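Local structure of SAM-dependent methyltransferase (5BP7) at residues 121-132 against 149-160. The protein probably transfers methyl groups from S-adenosyl-L-methionine, and is bound here to S-adenosyl-L-homocysteine, the spent form of that cofactor. Residues are numbered along the deposited sequence; the frame is centred on the assembly and turned at random.
Sequences YVSDDKAGVAAC and LARSLRPGGIIL
Ser152 OG is gripped from two directions. Ser123 N donates to it over 2.9 Å, nearly straight at 167°. The hydroxyl itself donates to a water, which passes a bond on to Tyr121 O. With OG anti to its carbonyl carbon (chi1 -64°), the hydroxyl faces the 121-123 backbone. Lys126 ties the same loop down again. Its chain bends at chi2 and runs back across Ser152, with CD 3.8 Å from Ser152 O. The ammonium then bridges two carbonyls, Arg151 O and Ser123 O, in the plane of each. NZ lies 2.9 Å from Arg151 O. Ser152 O takes Ala127 N, and Ala127 O takes Arg154 N from above its carbonyl plane. Beyond the corner at Gly128, strands 130-132 and 157-160 run parallel, 3° apart. They are the fourth and fifth strands of a Rossmann-like methyltransferase sheet in 3-2-1-4-5-7-6 order, joined by a right-handed crossover through helix 142-150. Gly128 O accepts from Ile158 N, Ala130 N gives to Ile158 O, Ala130 O accepts from Leu160 N, and Cys132 N gives to Leu160 O. On one face Val129 CG1 crosses Leu160 at an angle, 4.0 Å from its CG, and Ala131 CB meets Leu160 CB. On the other face Ala130 CB packs against Leu149 CB and Leu153 CD1. Leu149 CD1 reaches on to Cys132 CB, 3.8 Å away, close to the S-adenosyl-L-homocysteine end of the strand. At the opposite end, one face of the Arg154 guanidinium is covered by Gly128 CA, 3.8 Å above the plane and over its centre, while NH1 bonds Pro155 O within the turn 154-157.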
loop_
_atom_site.group_PDB
_atom_site.type_symbol
_atom_site.label_atom_id
_atom_site.label_comp_id
_atom_site.label_asym_id
_atom_site.label_seq_id
_atom_site.Cartn_x
_atom_site.Cartn_y
_atom_site.Cartn_z
ATOM N N TYR A 121 -5.908 -3.864 -15.089
ATOM C CA TYR A 121 -4.767 -3.334 -15.794
ATOM C C TYR A 121 -3.778 -4.464 -16.034
ATOM O O TYR A 121 -3.272 -5.058 -15.095
ATOM C CB TYR A 121 -4.094 -2.188 -15.018
ATOM C CG TYR A 121 -3.042 -1.435 -15.826
ATOM C CD1 TYR A 121 -1.715 -1.906 -15.908
ATOM C CD2 TYR A 121 -3.360 -0.233 -16.494
ATOM C CE1 TYR A 121 -0.753 -1.220 -16.649
ATOM C CE2 TYR A 121 -2.396 0.476 -17.232
ATOM C CZ TYR A 121 -1.099 -0.031 -17.318
ATOM O OH TYR A 121 -0.142 0.674 -18.030
ATOM N N VAL A 122 -3.474 -4.705 -17.301
ATOM C CA VAL A 122 -2.434 -5.632 -17.715
ATOM C C VAL A 122 -1.442 -4.869 -18.616
ATOM O O VAL A 122 -1.835 -4.232 -19.578
ATOM C CB VAL A 122 -3.006 -6.812 -18.509
ATOM C CG1 VAL A 122 -1.893 -7.772 -18.942
ATOM C CG2 VAL A 122 -4.032 -7.533 -17.673
ATOM N N SER A 123 -0.159 -4.929 -18.274
ATOM C CA SER A 123 0.864 -4.254 -19.052
ATOM C C SER A 123 1.270 -5.164 -20.211
ATOM O O SER A 123 1.501 -6.351 -20.025
ATOM C CB SER A 123 2.067 -3.948 -18.178
ATOM O OG SER A 123 2.948 -3.101 -18.872
ATOM N N ASP A 124 1.355 -4.612 -21.410
ATOM C CA ASP A 124 1.997 -5.328 -22.536
ATOM C C ASP A 124 3.515 -5.446 -22.301
ATOM O O ASP A 124 4.146 -6.382 -22.750
ATOM C CB ASP A 124 1.694 -4.639 -23.876
ATOM C CG ASP A 124 0.199 -4.661 -24.222
ATOM O OD1 ASP A 124 -0.444 -5.700 -24.039
ATOM O OD2 ASP A 124 -0.335 -3.613 -24.656
ATOM N N ASP A 125 4.073 -4.427 -21.661
ATOM C CA ASP A 125 5.444 -4.412 -21.221
ATOM C C ASP A 125 5.558 -5.204 -19.911
ATOM O O ASP A 125 5.304 -4.672 -18.855
ATOM C CB ASP A 125 5.836 -2.927 -21.051
ATOM C CG ASP A 125 7.285 -2.738 -20.743
ATOM O OD1 ASP A 125 8.066 -3.736 -20.732
ATOM O OD2 ASP A 125 7.627 -1.565 -20.474
ATOM N N LYS A 126 5.979 -6.469 -19.991
ATOM C CA LYS A 126 6.002 -7.333 -18.819
ATOM C C LYS A 126 7.067 -6.874 -17.807
ATOM O O LYS A 126 8.162 -6.425 -18.167
ATOM C CB LYS A 126 6.251 -8.815 -19.189
ATOM C CG LYS A 126 5.311 -9.455 -20.209
ATOM C CD LYS A 126 3.882 -9.454 -19.748
ATOM C CE LYS A 126 2.896 -9.908 -20.836
ATOM N NZ LYS A 126 1.548 -9.285 -20.579
ATOM N N ALA A 127 6.757 -7.068 -16.541
ATOM C CA ALA A 127 7.583 -6.553 -15.454
ATOM C C ALA A 127 8.299 -7.675 -14.707
ATOM O O ALA A 127 7.723 -8.736 -14.488
ATOM C CB ALA A 127 6.722 -5.758 -14.497
ATOM N N GLY A 128 9.552 -7.426 -14.337
ATOM C CA GLY A 128 10.303 -8.301 -13.433
ATOM C C GLY A 128 9.776 -8.281 -11.995
ATOM O O GLY A 128 9.923 -9.259 -11.274
ATOM N N VAL A 129 9.138 -7.178 -11.608
ATOM C CA VAL A 129 8.366 -7.102 -10.373
ATOM C C VAL A 129 6.988 -6.517 -10.679
ATOM O O VAL A 129 6.904 -5.424 -11.255
ATOM C CB VAL A 129 9.069 -6.218 -9.336
ATOM C CG1 VAL A 129 8.240 -6.099 -8.077
ATOM C CG2 VAL A 129 10.441 -6.786 -9.009
ATOM N N ALA A 130 5.922 -7.254 -10.343
ATOM C CA ALA A 130 4.552 -6.790 -10.518
ATOM C C ALA A 130 3.929 -6.685 -9.139
ATOM O O ALA A 130 3.740 -7.710 -8.450
ATOM C CB ALA A 130 3.761 -7.756 -11.371
ATOM N N ALA A 131 3.568 -5.467 -8.746
ATOM C CA ALA A 131 3.236 -5.160 -7.372
ATOM C C ALA A 131 1.852 -4.561 -7.156
ATOM O O ALA A 131 1.394 -3.746 -7.930
ATOM C CB ALA A 131 4.270 -4.217 -6.815
ATOM N N CYS A 132 1.208 -4.969 -6.064
ATOM C CA CYS A 132 0.029 -4.279 -5.533
ATOM C C CYS A 132 0.154 -4.277 -4.016
ATOM O O CYS A 132 -0.138 -5.285 -3.331
ATOM C CB CYS A 132 -1.259 -4.950 -5.978
ATOM S SG CYS A 132 -2.731 -4.116 -5.331
ATOM N N LEU A 149 -1.863 -9.503 -11.460
ATOM C CA LEU A 149 -0.428 -9.194 -11.540
ATOM C C LEU A 149 0.337 -10.248 -12.335
ATOM O O LEU A 149 1.215 -9.897 -13.117
ATOM C CB LEU A 149 0.183 -9.047 -10.168
ATOM C CG LEU A 149 -0.335 -7.852 -9.358
ATOM C CD1 LEU A 149 0.149 -7.928 -7.930
ATOM C CD2 LEU A 149 0.067 -6.520 -9.978
ATOM N N ALA A 150 -0.064 -11.520 -12.207
ATOM C CA ALA A 150 0.566 -12.611 -12.958
ATOM C C ALA A 150 0.505 -12.382 -14.454
ATOM O O ALA A 150 1.444 -12.717 -15.172
ATOM C CB ALA A 150 -0.069 -13.949 -12.625
ATOM N N ARG A 151 -0.576 -11.776 -14.934
ATOM C CA ARG A 151 -0.686 -11.487 -16.356
ATOM C C ARG A 151 0.302 -10.442 -16.880
ATOM O O ARG A 151 0.500 -10.356 -18.087
ATOM C CB ARG A 151 -2.120 -11.098 -16.687
ATOM C CG ARG A 151 -3.028 -12.271 -16.426
ATOM C CD ARG A 151 -4.455 -11.907 -16.656
ATOM N NE ARG A 151 -5.315 -13.028 -16.281
ATOM C CZ ARG A 151 -5.954 -13.828 -17.133
ATOM N NH1 ARG A 151 -6.709 -14.814 -16.661
ATOM N NH2 ARG A 151 -5.873 -13.655 -18.451
ATOM N N SER A 152 0.903 -9.651 -15.989
ATOM C CA SER A 152 1.914 -8.652 -16.359
ATOM C C SER A 152 3.327 -9.080 -16.006
ATOM O O SER A 152 4.271 -8.301 -16.173
ATOM C CB SER A 152 1.619 -7.312 -15.662
ATOM O OG SER A 152 0.400 -6.761 -16.098
ATOM N N LEU A 153 3.491 -10.312 -15.538
ATOM C CA LEU A 153 4.767 -10.726 -15.000
ATOM C C LEU A 153 5.641 -11.327 -16.074
ATOM O O LEU A 153 5.210 -12.242 -16.761
ATOM C CB LEU A 153 4.551 -11.749 -13.899
ATOM C CG LEU A 153 5.744 -12.037 -13.001
ATOM C CD1 LEU A 153 6.016 -10.868 -12.067
ATOM C CD2 LEU A 153 5.449 -13.289 -12.195
ATOM N N ARG A 154 6.879 -10.860 -16.205
ATOM C CA ARG A 154 7.780 -11.507 -17.150
ATOM C C ARG A 154 8.300 -12.799 -16.554
ATOM O O ARG A 154 8.320 -12.945 -15.319
ATOM C CB ARG A 154 8.901 -10.593 -17.626
ATOM C CG ARG A 154 9.998 -10.310 -16.644
ATOM C CD ARG A 154 11.357 -10.340 -17.319
ATOM N NE ARG A 154 12.366 -9.871 -16.382
ATOM C CZ ARG A 154 12.837 -10.551 -15.336
ATOM N NH1 ARG A 154 12.428 -11.788 -15.035
ATOM N NH2 ARG A 154 13.740 -9.970 -14.561
ATOM N N PRO A 155 8.689 -13.756 -17.417
ATOM C CA PRO A 155 9.200 -15.031 -16.926
ATOM C C PRO A 155 10.290 -14.798 -15.896
ATOM O O PRO A 155 11.174 -14.004 -16.128
ATOM C CB PRO A 155 9.790 -15.702 -18.196
ATOM C CG PRO A 155 9.102 -15.052 -19.358
ATOM C CD PRO A 155 8.482 -13.767 -18.883
ATOM N N GLY A 156 10.219 -15.496 -14.777
ATOM C CA GLY A 156 11.243 -15.372 -13.734
ATOM C C GLY A 156 10.999 -14.226 -12.774
ATOM O O GLY A 156 11.743 -14.064 -11.825
ATOM N N GLY A 157 9.932 -13.462 -12.976
ATOM C CA GLY A 157 9.678 -12.303 -12.147
ATOM C C GLY A 157 9.073 -12.597 -10.783
ATOM O O GLY A 157 8.788 -13.749 -10.425
ATOM N N ILE A 158 8.848 -11.524 -10.038
ATOM C CA ILE A 158 8.321 -11.591 -8.675
ATOM C C ILE A 158 7.017 -10.804 -8.580
ATOM O O ILE A 158 6.906 -9.706 -9.138
ATOM C CB ILE A 158 9.335 -11.025 -7.664
ATOM C CG1 ILE A 158 10.553 -11.950 -7.570
ATOM C CG2 ILE A 158 8.723 -10.912 -6.270
ATOM C CD1 ILE A 158 11.774 -11.284 -6.967
ATOM N N ILE A 159 6.041 -11.369 -7.861
ATOM C CA ILE A 159 4.812 -10.653 -7.497
ATOM C C ILE A 159 4.938 -10.146 -6.067
ATOM O O ILE A 159 5.359 -10.894 -5.180
ATOM C CB ILE A 159 3.554 -11.546 -7.670
ATOM C CG1 ILE A 159 3.318 -11.786 -9.163
ATOM C CG2 ILE A 159 2.318 -10.888 -7.061
ATOM C CD1 ILE A 159 2.284 -12.833 -9.504
ATOM N N LEU A 160 4.566 -8.884 -5.853
ATOM C CA LEU A 160 4.485 -8.303 -4.520
ATOM C C LEU A 160 3.056 -8.022 -4.141
ATOM O O LEU A 160 2.323 -7.366 -4.888
ATOM C CB LEU A 160 5.231 -6.981 -4.411
ATOM C CG LEU A 160 6.728 -6.944 -4.526
ATOM C CD1 LEU A 160 7.191 -5.490 -4.306
ATOM C CD2 LEU A 160 7.368 -7.903 -3.546
HETATM O O HOH W 1 -1.315 -6.716 -14.229
#